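Local coordinates for protein endoglucanase (Komagataeibacter sucrofermentans, PDB 6VC5) that probably hydrolyses internal beta-1,4-glucosidic linkages of cellulose and related beta-glucans, at residues Ile55-Trp58 with Ala59-Asn62; Tyr120-Val123 with Leu124-Thr128; Met178-Gly181 with Leu182-Ile185. All blocks are in the same frame, centred on the assembly; numbering follows the deposited sequence.

Contact 1: Ile55-Trp58 with Ala59-Asn62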
# COMPACT_ATOMS: atom_id res chain seq x y z
N ILE A 55 -14.38 -3.01 -12.27
CA ILE A 55 -13.62 -3.36 -11.07
C ILE A 55 -14.21 -2.68 -9.84
O ILE A 55 -14.39 -3.31 -8.78
CB ILE A 55 -12.13 -3.02 -11.25
CG1 ILE A 55 -11.53 -3.77 -12.44
CG2 ILE A 55 -11.36 -3.34 -9.95
CD1 ILE A 55 -10.22 -3.16 -12.92
N TRP A 56 -14.58 -1.41 -9.96
CA TRP A 56 -15.22 -0.70 -8.86
C TRP A 56 -16.60 -1.27 -8.54
O TRP A 56 -16.92 -1.49 -7.37
CB TRP A 56 -15.27 0.80 -9.16
CG TRP A 56 -16.16 1.60 -8.23
CD1 TRP A 56 -17.11 2.51 -8.62
CD2 TRP A 56 -16.16 1.60 -6.79
NE1 TRP A 56 -17.70 3.06 -7.51
CE2 TRP A 56 -17.16 2.51 -6.38
CE3 TRP A 56 -15.45 0.89 -5.81
CZ2 TRP A 56 -17.44 2.76 -5.04
CZ3 TRP A 56 -15.75 1.15 -4.47
CH2 TRP A 56 -16.73 2.07 -4.10
N VAL A 57 -17.44 -1.51 -9.55
CA VAL A 57 -18.77 -2.06 -9.26
C VAL A 57 -18.65 -3.41 -8.55
O VAL A 57 -19.39 -3.68 -7.59
CB VAL A 57 -19.63 -2.15 -10.54
CG1 VAL A 57 -20.88 -2.96 -10.28
CG2 VAL A 57 -20.01 -0.75 -10.98
N TRP A 58 -17.70 -4.25 -8.96
CA TRP A 58 -17.53 -5.53 -8.26
C TRP A 58 -17.13 -5.31 -6.81
O TRP A 58 -17.69 -5.93 -5.90
CB TRP A 58 -16.52 -6.43 -8.98
CG TRP A 58 -16.56 -7.84 -8.43
CD1 TRP A 58 -17.32 -8.87 -8.90
CD2 TRP A 58 -15.86 -8.34 -7.28
NE1 TRP A 58 -17.11 -9.99 -8.12
CE2 TRP A 58 -16.23 -9.69 -7.12
CE3 TRP A 58 -14.95 -7.78 -6.38
CZ2 TRP A 58 -15.72 -10.49 -6.09
CZ3 TRP A 58 -14.44 -8.58 -5.35
CH2 TRP A 58 -14.83 -9.92 -5.22
N ALA A 59 -16.17 -4.41 -6.57
CA ALA A 59 -15.71 -4.19 -5.19
C ALA A 59 -16.82 -3.59 -4.33
O ALA A 59 -16.98 -3.97 -3.16
CB ALA A 59 -14.49 -3.26 -5.19
N ARG A 60 -17.56 -2.62 -4.87
CA ARG A 60 -18.64 -2.01 -4.10
C ARG A 60 -19.71 -3.03 -3.77
O ARG A 60 -20.20 -3.10 -2.63
CB ARG A 60 -19.23 -0.85 -4.91
CG ARG A 60 -20.22 -0.01 -4.14
CD ARG A 60 -20.83 1.04 -5.07
NE ARG A 60 -21.68 0.43 -6.09
CZ ARG A 60 -21.91 0.96 -7.29
NH1 ARG A 60 -21.37 2.12 -7.62
NH2 ARG A 60 -22.70 0.33 -8.15
N THR A 61 -20.07 -3.87 -4.75
CA THR A 61 -21.15 -4.84 -4.58
C THR A 61 -20.77 -5.94 -3.60
O THR A 61 -21.59 -6.35 -2.78
CB THR A 61 -21.48 -5.44 -5.94
OG1 THR A 61 -21.92 -4.40 -6.83
CG2 THR A 61 -22.57 -6.52 -5.82
N ASN A 62 -19.53 -6.42 -3.66
CA ASN A 62 -19.17 -7.63 -2.94
C ASN A 62 -18.37 -7.40 -1.67
O ASN A 62 -18.45 -8.24 -0.76
CB ASN A 62 -18.39 -8.59 -3.85
CG ASN A 62 -19.26 -9.16 -4.95
OD1 ASN A 62 -20.01 -10.12 -4.74
ND2 ASN A 62 -19.18 -8.57 -6.14
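Two indole faces are each covered by a side chain four residues further along the helix: Asn62 lies over Trp58, and Arg60 over Trp56. The amide nitrogen ND2 of Asn62 sits 3.1 Å above the Trp58 plane, displaced toward the rim, with ring and amide planes 28° apart; Asn62 CB stands over the six-membered ring, 3.9 Å from its centroid. ND2 also donates to Trp58 O at 3.0 Å, nearly within its own amide plane, which fixes the rotation of the amide above the indole. On Trp56 the aliphatic part of Arg60 does the covering, CB being 3.9 Å from the six-membered-ring centroid, while the guanidinium plane stands 79° from the ring.

These i to i+4 pairs belong to the last turns of helix 49-62 in the (alpha/alpha)6 barrel of glycoside hydrolase family 8. Trp56 is buried against helices 33-46 and 90-106, and Tyr112 meets its ring. Trp58, partly exposed, packs edge-to-face with Tyr75; an alanine here would probably strip Asn62 and Tyr75 of their aromatic partner and open a gap beside Gln36.

Thr61 suits the final turn because its hydroxyl can turn back on the backbone: with OG1 beside the backbone N (chi1 -61°), it donates to Val57 O at 2.7 Å, and Thr61 N reaches the same oxygen from the opposite face of the carbonyl plane at 2.9 Å.

Contact 2: Tyr120-Val123 with Leu124-Thr128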
# COMPACT_ATOMS: atom_id res chain seq x y z
N TYR A 120 -12.75 8.00 2.75
CA TYR A 120 -11.77 8.75 3.55
C TYR A 120 -12.37 9.16 4.88
O TYR A 120 -11.70 9.08 5.92
CB TYR A 120 -11.30 9.99 2.79
CG TYR A 120 -10.29 9.73 1.68
CD1 TYR A 120 -9.16 8.95 1.90
CD2 TYR A 120 -10.45 10.32 0.44
CE1 TYR A 120 -8.23 8.74 0.89
CE2 TYR A 120 -9.53 10.12 -0.58
CZ TYR A 120 -8.42 9.34 -0.36
OH TYR A 120 -7.50 9.14 -1.36
N GLY A 121 -13.64 9.60 4.86
CA GLY A 121 -14.30 9.97 6.10
C GLY A 121 -14.33 8.84 7.11
O GLY A 121 -14.10 9.06 8.31
N ASP A 122 -14.60 7.62 6.65
CA ASP A 122 -14.65 6.49 7.57
C ASP A 122 -13.26 5.99 7.99
O ASP A 122 -13.11 5.50 9.11
CB ASP A 122 -15.52 5.38 6.99
CG ASP A 122 -17.00 5.59 7.31
OD1 ASP A 122 -17.29 6.32 8.28
OD2 ASP A 122 -17.86 5.02 6.60
N VAL A 123 -12.24 6.11 7.13
CA VAL A 123 -10.88 5.84 7.59
C VAL A 123 -10.51 6.78 8.73
O VAL A 123 -9.99 6.35 9.77
CB VAL A 123 -9.88 5.93 6.43
CG1 VAL A 123 -8.43 5.87 6.95
CG2 VAL A 123 -10.12 4.82 5.43
N LEU A 124 -10.76 8.07 8.55
CA LEU A 124 -10.42 9.03 9.60
C LEU A 124 -11.19 8.76 10.88
O LEU A 124 -10.64 8.86 11.98
CB LEU A 124 -10.69 10.45 9.09
CG LEU A 124 -10.03 11.61 9.84
CD1 LEU A 124 -8.51 11.48 9.77
CD2 LEU A 124 -10.49 12.94 9.26
N LYS A 125 -12.48 8.42 10.75
CA LYS A 125 -13.33 8.23 11.92
C LYS A 125 -13.06 6.91 12.63
O LYS A 125 -13.03 6.86 13.86
CB LYS A 125 -14.80 8.33 11.50
CG LYS A 125 -15.79 8.10 12.63
CD LYS A 125 -17.12 7.60 12.09
CE LYS A 125 -17.99 8.73 11.55
NZ LYS A 125 -19.39 8.65 12.07
N LEU A 126 -12.88 5.82 11.88
CA LEU A 126 -12.82 4.49 12.47
C LEU A 126 -11.41 3.92 12.61
O LEU A 126 -11.20 3.02 13.43
CB LEU A 126 -13.65 3.50 11.64
CG LEU A 126 -15.11 3.91 11.41
CD1 LEU A 126 -15.76 2.96 10.43
CD2 LEU A 126 -15.89 3.95 12.72
N MET A 127 -10.44 4.40 11.82
CA MET A 127 -9.12 3.78 11.76
C MET A 127 -8.02 4.69 12.27
O MET A 127 -6.85 4.47 11.94
CB MET A 127 -8.79 3.33 10.34
CG MET A 127 -9.66 2.21 9.83
SD MET A 127 -9.34 0.60 10.67
CE MET A 127 -10.97 0.32 11.31
N THR A 128 -8.35 5.72 13.03
CA THR A 128 -7.34 6.52 13.70
C THR A 128 -7.52 6.40 15.21
O THR A 128 -8.63 6.21 15.71
CB THR A 128 -7.32 7.99 13.24
OG1 THR A 128 -8.54 8.64 13.59
CG2 THR A 128 -7.11 8.06 11.72
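Val123 and Met127 meet on the buried side of the last turn of helix 110-126, Val123 CG1 lying 4.3 Å from Met127 CB. Val123 turns CG1 away from its backbone N (chi1 171°), beside the carbonyl carbon and thus toward the following turn, and the compact branched side chain also packs on Leu70 and Trp174. Met127 is the first residue to leave helical backbone angles, yet its N still donates to Val123 O at 2.9 Å. Beyond CB its flexible chain bends, and the sulfur is carried away from Val123.

On the more exposed flank, Asp122 and Lys125 run alongside one another, pointing the same way. Lys125 CD comes to 4.0 Å from Asp122 OD1, but NZ ends 4.9 Å from that oxygen, too far for a salt bridge. Asp122 OD2 instead accepts from Ala69 N, tying the helix to a loop.

Thr128 closes the turn. Its OG1 lies between backbone N and carbonyl carbon (chi1 65°), and the hydroxyl donates to Leu124 O at 2.7 Å. A carbonyl at a helix end lacks the usual amide donor, and a threonine hydroxyl can supply one. Lys173 NZ bonds to Thr128 OG1 and weakly to Leu124 O; a cationic amine so near the C-terminal end of the helix is probably favourable, since the negative ends of the carbonyls gather there.

Contact 3: Met178-Gly181 with Leu182-Ile185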
# COMPACT_ATOMS: atom_id res chain seq x y z
N MET A 178 -0.50 12.35 8.76
CA MET A 178 0.68 12.25 7.90
C MET A 178 1.95 12.65 8.67
O MET A 178 2.97 11.96 8.58
CB MET A 178 0.51 13.16 6.67
CG MET A 178 -0.27 12.55 5.51
SD MET A 178 -0.41 13.64 4.04
CE MET A 178 -1.74 14.75 4.53
N GLY A 179 1.89 13.75 9.41
CA GLY A 179 3.07 14.23 10.11
C GLY A 179 3.48 13.32 11.25
O GLY A 179 4.68 13.08 11.46
N ASP A 180 2.51 12.80 11.99
CA ASP A 180 2.84 11.81 13.01
C ASP A 180 3.36 10.53 12.38
O ASP A 180 4.25 9.88 12.94
CB ASP A 180 1.63 11.52 13.90
CG ASP A 180 1.25 12.70 14.79
OD1 ASP A 180 2.03 13.68 14.86
OD2 ASP A 180 0.17 12.65 15.42
N GLY A 181 2.82 10.15 11.21
CA GLY A 181 3.32 8.98 10.51
C GLY A 181 4.79 9.09 10.16
O GLY A 181 5.56 8.14 10.33
N LEU A 182 5.22 10.27 9.68
CA LEU A 182 6.63 10.49 9.38
C LEU A 182 7.48 10.39 10.64
O LEU A 182 8.59 9.84 10.61
CB LEU A 182 6.82 11.86 8.73
CG LEU A 182 6.25 11.96 7.31
CD1 LEU A 182 6.26 13.40 6.81
CD2 LEU A 182 7.04 11.07 6.39
N GLN A 183 6.98 10.92 11.76
CA GLN A 183 7.70 10.80 13.03
C GLN A 183 7.82 9.34 13.46
O GLN A 183 8.89 8.91 13.91
CB GLN A 183 6.96 11.59 14.12
CG GLN A 183 7.03 13.09 13.96
CD GLN A 183 6.39 13.80 15.13
OE1 GLN A 183 5.92 14.94 15.00
NE2 GLN A 183 6.37 13.15 16.29
N ILE A 184 6.74 8.58 13.31
CA ILE A 184 6.76 7.17 13.69
C ILE A 184 7.72 6.38 12.80
O ILE A 184 8.46 5.50 13.28
CB ILE A 184 5.33 6.60 13.64
CG1 ILE A 184 4.50 7.17 14.79
CG2 ILE A 184 5.36 5.07 13.67
CD1 ILE A 184 3.00 7.16 14.54
N ILE A 185 7.71 6.65 11.49
CA ILE A 185 8.61 5.95 10.57
C ILE A 185 10.06 6.28 10.89
O ILE A 185 10.93 5.40 10.85
CB ILE A 185 8.25 6.26 9.11
CG1 ILE A 185 6.92 5.61 8.74
CG2 ILE A 185 9.36 5.78 8.18
CD1 ILE A 185 6.34 6.11 7.42
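Four regular i to i+4 backbone bonds join Met178-Gly181 to Leu182-Ile185, from Leu182 N to Met178 O at 3.0 Å through Ile185 N to Gly181 O at 2.9 Å, as expected inside the alpha-helix 172-187.

Asp180 and Gln183 are the side chains that approach across this turn. They lie alongside and point the same way, with carboxylate and amide planes 64° apart; Asp180 OD1 and Gln183 OE1 stay 4.1 Å from each other. Gln183 CG, set beside its backbone N (chi1 -70°), passes 3.4 Å from Gly179 O before the extended chain carries the amide to the exposed side, where a polar residue suits.

Ile184 and Ile185 make their contacts with backbone oxygens. Ile184 CG1 is 3.3 Å from Asp180 O, and Ile185 CG1 is equally close to Gly181 O; both chains then run on as buried packing, Ile184 against Tyr134 and Val136 and Ile185 against Leu154 and Leu230. Met178, a long flexible residue, reaches helix 159-169 and touches Met163 and Phe166.

The buried carboxylate of Asp180 is satisfied from beyond this turn: OD2 accepts from Thr135 N and makes a salt bridge to Lys176 NZ. The bond to Thr135 N ties the helix to strand 134-137, while the salt bridge to Lys176 stays within the helix; together they probably keep the carboxylate ionised.

Each contact is a turn within a different helix, 49-62, 110-126 and 172-187, and all three are partly buried. Their buried faces, with Trp56, Val123 and Ile184, turn to neighbouring parts of the fold, whereas Arg60, Lys125 and Gln183 lie on exposed flanks. Contacts 1 and 3 lie on opposite sides of the chain's centre, about 32 Å apart between centres. Helix 90-106 packs against contacts 1 and 2; helix 159-169 against contacts 2 and 3. Helix 172-187, which carries contact 3, also touches contact 2 through its first turn. Aromatic faces dominate contact 1, helix termination contact 2, and mid-helix aliphatic packing contact 3. Aspartates in contacts 2 and 3 both accept backbone N-H groups from elsewhere in the fold.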